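Local atomic coordinates of ferritin (Ulva pertusa, PDB entry 3VNX), a protein that stores iron inside a hollow shell of 24 subunits and, as a ferroxidase, probably oxidises ferrous iron on its way into the cavity. Residues A[47-58]-A[131-142]. Sequence-based numbering, arbitrary orientation.
Sequences QINIEYTISYVY and ALSLEKLNFQKL
Asn138 pushes its carboxamide into the hole formed by Gln47, Ile50, Glu51 and Ile54, a knob-into-hole fit between two antiparallel helices whose axes here come within 11.1 Å. Its CG stands anti to the backbone N (chi1 -160°), which sends the amide across to helix 38-66. There Asn138 OD1 takes a nearly straight hydrogen bond from Gln47 NE2 at 3.0 Å, in the carbonyl plane and on a lone pair, with the two amides almost coplanar. At the other end of its amide, Asn138 ND2 donates an N-H to Glu51 OE1 at 3.1 Å. Gln47 NE2 also donates to Glu51 OE1, one turn along its own helix, at 2.8 Å, so three side chains close a small ring of bonds. Both donors come down on OE1 from the same face, above the carboxylate plane. Beside these bonds, Ile54 CD1 packs on CB and CG of Asn138, and Ile50 CD1 rests on the bent aliphatic chain of Lys141, 3.6 Å from its CD. Gln47 in turn lies across Leu142 CD2. With an alanine in place of Gln47, Asn138 OD1 and Glu51 OE1 would each probably lose a donor, leaving the Asn138 amide freer to turn and Leu142 less covered. Farther along, Val57 CG1 meets Leu134 CD1 at 4.0 Å, and the hydroxyl of Tyr58 donates to Glu135 OE2 at 2.6 Å, the carboxylate oxygen lying at the ring's edge. Gln169 of helix 155-201 holds the other oxygen, Glu135 OE1. The side chain of Glu51 lies about 3 Å from a bound calcium ion, and the carboxylate of Glu86 comes close to that of Glu51. Buried amides that help position a metal-side carboxylate within a four-helix bundle are consistent with the ferroxidase centre of the ferritin fold.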
loop_
_atom_site.group_PDB
_atom_site.type_symbol
_atom_site.label_atom_id
_atom_site.label_comp_id
_atom_site.label_asym_id
_atom_site.label_seq_id
_atom_site.Cartn_x
_atom_site.Cartn_y
_atom_site.Cartn_z
ATOM N N GLN A 47 6.309 -6.059 -55.745
ATOM C CA GLN A 47 5.270 -6.072 -54.723
ATOM C C GLN A 47 5.510 -4.939 -53.707
ATOM O O GLN A 47 4.570 -4.303 -53.226
ATOM C CB GLN A 47 5.200 -7.459 -54.060
ATOM C CG GLN A 47 4.068 -7.635 -53.047
ATOM C CD GLN A 47 2.696 -7.365 -53.631
ATOM O OE1 GLN A 47 2.423 -7.686 -54.790
ATOM N NE2 GLN A 47 1.816 -6.787 -52.822
ATOM N N ILE A 48 6.768 -4.640 -53.416
ATOM C CA ILE A 48 7.043 -3.426 -52.658
ATOM C C ILE A 48 6.364 -2.225 -53.325
ATOM O O ILE A 48 5.632 -1.466 -52.671
ATOM C CB ILE A 48 8.548 -3.162 -52.498
ATOM C CG1 ILE A 48 9.132 -4.104 -51.452
ATOM C CG2 ILE A 48 8.795 -1.722 -52.076
ATOM C CD1 ILE A 48 10.598 -4.392 -51.625
ATOM N N ASN A 49 6.586 -2.064 -54.627
ATOM C CA ASN A 49 6.025 -0.918 -55.335
ATOM C C ASN A 49 4.503 -0.913 -55.309
ATOM O O ASN A 49 3.878 0.147 -55.295
ATOM C CB ASN A 49 6.533 -0.856 -56.784
ATOM C CG ASN A 49 5.924 0.307 -57.577
ATOM O OD1 ASN A 49 5.154 0.094 -58.520
ATOM N ND2 ASN A 49 6.262 1.538 -57.190
ATOM N N ILE A 50 3.909 -2.103 -55.304
ATOM C CA ILE A 50 2.453 -2.226 -55.294
ATOM C C ILE A 50 1.860 -1.763 -53.952
ATOM O O ILE A 50 0.832 -1.072 -53.914
ATOM C CB ILE A 50 2.031 -3.667 -55.630
ATOM C CG1 ILE A 50 2.516 -4.028 -57.036
ATOM C CG2 ILE A 50 0.516 -3.844 -55.504
ATOM C CD1 ILE A 50 1.996 -5.333 -57.561
ATOM N N GLU A 51 2.518 -2.136 -52.854
ATOM C CA GLU A 51 2.062 -1.749 -51.522
ATOM C C GLU A 51 2.295 -0.265 -51.376
ATOM O O GLU A 51 1.416 0.490 -50.913
ATOM C CB GLU A 51 2.827 -2.497 -50.417
ATOM C CG GLU A 51 2.751 -4.025 -50.472
ATOM C CD GLU A 51 1.394 -4.617 -50.040
ATOM O OE1 GLU A 51 1.210 -5.843 -50.227
ATOM O OE2 GLU A 51 0.519 -3.889 -49.516
ATOM N N TYR A 52 3.485 0.160 -51.784
ATOM C CA TYR A 52 3.817 1.577 -51.711
ATOM C C TYR A 52 2.825 2.431 -52.509
ATOM O O TYR A 52 2.407 3.482 -52.028
ATOM C CB TYR A 52 5.266 1.846 -52.128
ATOM C CG TYR A 52 6.065 2.611 -51.086
ATOM C CD1 TYR A 52 5.601 3.827 -50.588
ATOM C CD2 TYR A 52 7.283 2.120 -50.603
ATOM C CE1 TYR A 52 6.318 4.538 -49.626
ATOM C CE2 TYR A 52 8.023 2.829 -49.646
ATOM C CZ TYR A 52 7.531 4.041 -49.160
ATOM O OH TYR A 52 8.238 4.769 -48.214
ATOM N N THR A 53 2.417 1.980 -53.695
ATOM C CA THR A 53 1.427 2.712 -54.494
ATOM C C THR A 53 0.083 2.776 -53.777
ATOM O O THR A 53 -0.537 3.842 -53.672
ATOM C CB THR A 53 1.197 2.076 -55.892
ATOM O OG1 THR A 53 2.371 2.229 -56.691
ATOM C CG2 THR A 53 0.034 2.749 -56.601
ATOM N N ILE A 54 -0.367 1.621 -53.287
ATOM C CA ILE A 54 -1.659 1.543 -52.597
ATOM C C ILE A 54 -1.689 2.403 -51.316
ATOM O O ILE A 54 -2.709 3.003 -50.967
ATOM C CB ILE A 54 -2.021 0.088 -52.283
ATOM C CG1 ILE A 54 -2.296 -0.672 -53.581
ATOM C CG2 ILE A 54 -3.211 0.014 -51.346
ATOM C CD1 ILE A 54 -2.504 -2.147 -53.361
ATOM N N SER A 55 -0.558 2.464 -50.629
ATOM C CA SER A 55 -0.437 3.355 -49.493
ATOM C C SER A 55 -0.706 4.799 -49.923
ATOM O O SER A 55 -1.397 5.546 -49.228
ATOM C CB SER A 55 0.954 3.229 -48.878
ATOM O OG SER A 55 1.159 4.245 -47.929
ATOM N N TYR A 56 -0.163 5.182 -51.080
ATOM C CA TYR A 56 -0.260 6.559 -51.566
ATOM C C TYR A 56 -1.708 6.863 -51.965
ATOM O O TYR A 56 -2.254 7.933 -51.665
ATOM C CB TYR A 56 0.677 6.722 -52.760
ATOM C CG TYR A 56 1.214 8.119 -53.052
ATOM C CD1 TYR A 56 1.790 8.896 -52.057
ATOM C CD2 TYR A 56 1.198 8.624 -54.352
ATOM C CE1 TYR A 56 2.313 10.159 -52.349
ATOM C CE2 TYR A 56 1.708 9.879 -54.655
ATOM C CZ TYR A 56 2.270 10.642 -53.657
ATOM O OH TYR A 56 2.777 11.890 -53.963
ATOM N N VAL A 57 -2.328 5.904 -52.637
ATOM C CA VAL A 57 -3.726 6.022 -53.016
ATOM C C VAL A 57 -4.589 6.177 -51.782
ATOM O O VAL A 57 -5.479 7.029 -51.739
ATOM C CB VAL A 57 -4.194 4.781 -53.763
ATOM C CG1 VAL A 57 -5.692 4.851 -53.993
ATOM C CG2 VAL A 57 -3.435 4.640 -55.070
ATOM N N TYR A 58 -4.332 5.346 -50.772
ATOM C CA TYR A 58 -5.094 5.448 -49.534
ATOM C C TYR A 58 -4.923 6.810 -48.878
ATOM O O TYR A 58 -5.867 7.348 -48.286
ATOM C CB TYR A 58 -4.750 4.321 -48.566
ATOM C CG TYR A 58 -5.470 3.041 -48.926
ATOM C CD1 TYR A 58 -6.646 3.084 -49.664
ATOM C CD2 TYR A 58 -4.982 1.796 -48.542
ATOM C CE1 TYR A 58 -7.322 1.929 -50.011
ATOM C CE2 TYR A 58 -5.653 0.627 -48.887
ATOM C CZ TYR A 58 -6.831 0.700 -49.626
ATOM O OH TYR A 58 -7.527 -0.444 -49.993
ATOM N N ALA A 131 -11.825 0.609 -52.547
ATOM C CA ALA A 131 -10.907 -0.018 -51.595
ATOM C C ALA A 131 -10.971 -1.543 -51.644
ATOM O O ALA A 131 -9.946 -2.211 -51.764
ATOM C CB ALA A 131 -11.184 0.486 -50.168
ATOM N N LEU A 132 -12.179 -2.085 -51.544
ATOM C CA LEU A 132 -12.372 -3.520 -51.646
ATOM C C LEU A 132 -11.721 -4.038 -52.923
ATOM O O LEU A 132 -10.941 -4.993 -52.894
ATOM C CB LEU A 132 -13.868 -3.849 -51.643
ATOM C CG LEU A 132 -14.261 -5.293 -51.967
ATOM C CD1 LEU A 132 -13.570 -6.290 -51.041
ATOM C CD2 LEU A 132 -15.782 -5.453 -51.904
ATOM N N SER A 133 -12.040 -3.385 -54.037
ATOM C CA SER A 133 -11.546 -3.782 -55.356
ATOM C C SER A 133 -10.026 -3.795 -55.359
ATOM O O SER A 133 -9.396 -4.734 -55.873
ATOM C CB SER A 133 -12.074 -2.829 -56.439
ATOM O OG SER A 133 -13.497 -2.864 -56.508
ATOM N N LEU A 134 -9.446 -2.752 -54.770
ATOM C CA LEU A 134 -7.992 -2.663 -54.639
ATOM C C LEU A 134 -7.435 -3.806 -53.789
ATOM O O LEU A 134 -6.382 -4.364 -54.096
ATOM C CB LEU A 134 -7.585 -1.306 -54.059
ATOM C CG LEU A 134 -7.645 -0.125 -55.036
ATOM C CD1 LEU A 134 -7.258 1.187 -54.364
ATOM C CD2 LEU A 134 -6.747 -0.390 -56.228
ATOM N N GLU A 135 -8.151 -4.163 -52.729
ATOM C CA GLU A 135 -7.692 -5.219 -51.842
ATOM C C GLU A 135 -7.758 -6.581 -52.527
ATOM O O GLU A 135 -6.825 -7.384 -52.417
ATOM C CB GLU A 135 -8.501 -5.210 -50.551
ATOM C CG GLU A 135 -8.327 -3.947 -49.727
ATOM C CD GLU A 135 -6.900 -3.780 -49.253
ATOM O OE1 GLU A 135 -6.185 -4.801 -49.184
ATOM O OE2 GLU A 135 -6.490 -2.640 -48.955
ATOM N N LYS A 136 -8.851 -6.839 -53.245
ATOM C CA LYS A 136 -8.959 -8.073 -54.052
ATOM C C LYS A 136 -7.832 -8.143 -55.083
ATOM O O LYS A 136 -7.167 -9.176 -55.228
ATOM C CB LYS A 136 -10.323 -8.173 -54.744
ATOM C CG LYS A 136 -11.500 -8.264 -53.754
ATOM C CD LYS A 136 -12.864 -8.117 -54.428
ATOM C CE LYS A 136 -13.338 -9.428 -55.041
ATOM N NZ LYS A 136 -14.651 -9.312 -55.757
ATOM N N LEU A 137 -7.607 -7.026 -55.779
ATOM C CA LEU A 137 -6.501 -6.936 -56.716
ATOM C C LEU A 137 -5.204 -7.331 -56.009
ATOM O O LEU A 137 -4.448 -8.177 -56.508
ATOM C CB LEU A 137 -6.377 -5.512 -57.267
ATOM C CG LEU A 137 -5.785 -5.369 -58.674
ATOM C CD1 LEU A 137 -5.243 -3.965 -58.906
ATOM C CD2 LEU A 137 -4.720 -6.415 -58.963
ATOM N N ASN A 138 -4.938 -6.725 -54.848
ATOM C CA ASN A 138 -3.682 -7.010 -54.176
ATOM C C ASN A 138 -3.583 -8.453 -53.683
ATOM O O ASN A 138 -2.493 -9.002 -53.582
ATOM C CB ASN A 138 -3.398 -6.044 -53.040
ATOM C CG ASN A 138 -1.929 -6.033 -52.670
ATOM O OD1 ASN A 138 -1.092 -6.384 -53.492
ATOM N ND2 ASN A 138 -1.608 -5.651 -51.439
ATOM N N PHE A 139 -4.727 -9.063 -53.385
ATOM C CA PHE A 139 -4.763 -10.466 -53.014
ATOM C C PHE A 139 -4.205 -11.294 -54.176
ATOM O O PHE A 139 -3.367 -12.194 -53.990
ATOM C CB PHE A 139 -6.196 -10.871 -52.691
ATOM C CG PHE A 139 -6.348 -12.293 -52.237
ATOM C CD1 PHE A 139 -5.278 -12.988 -51.699
ATOM C CD2 PHE A 139 -7.579 -12.928 -52.333
ATOM C CE1 PHE A 139 -5.428 -14.307 -51.278
ATOM C CE2 PHE A 139 -7.747 -14.225 -51.911
ATOM C CZ PHE A 139 -6.660 -14.927 -51.382
ATOM N N GLN A 140 -4.640 -10.968 -55.384
ATOM C CA GLN A 140 -4.132 -11.682 -56.548
ATOM C C GLN A 140 -2.651 -11.371 -56.783
ATOM O O GLN A 140 -1.853 -12.281 -57.055
ATOM C CB GLN A 140 -4.980 -11.376 -57.780
ATOM C CG GLN A 140 -6.345 -12.042 -57.705
ATOM C CD GLN A 140 -7.442 -11.260 -58.416
ATOM O OE1 GLN A 140 -8.205 -11.826 -59.200
ATOM N NE2 GLN A 140 -7.527 -9.957 -58.143
ATOM N N LYS A 141 -2.272 -10.097 -56.658
ATOM C CA LYS A 141 -0.852 -9.754 -56.755
ATOM C C LYS A 141 -0.064 -10.612 -55.766
ATOM O O LYS A 141 0.958 -11.207 -56.120
ATOM C CB LYS A 141 -0.606 -8.269 -56.484
ATOM C CG LYS A 141 -1.126 -7.339 -57.561
ATOM C CD LYS A 141 -0.477 -7.635 -58.919
ATOM C CE LYS A 141 -0.963 -6.668 -60.014
ATOM N NZ LYS A 141 -0.010 -6.591 -61.174
ATOM N N LEU A 142 -0.549 -10.699 -54.529
ATOM C CA LEU A 142 0.160 -11.490 -53.537
ATOM C C LEU A 142 0.221 -12.945 -53.989
ATOM O O LEU A 142 1.269 -13.574 -53.881
ATOM C CB LEU A 142 -0.463 -11.350 -52.141
ATOM C CG LEU A 142 -0.059 -10.049 -51.436
ATOM C CD1 LEU A 142 -0.882 -9.789 -50.171
ATOM C CD2 LEU A 142 1.434 -10.046 -51.137
#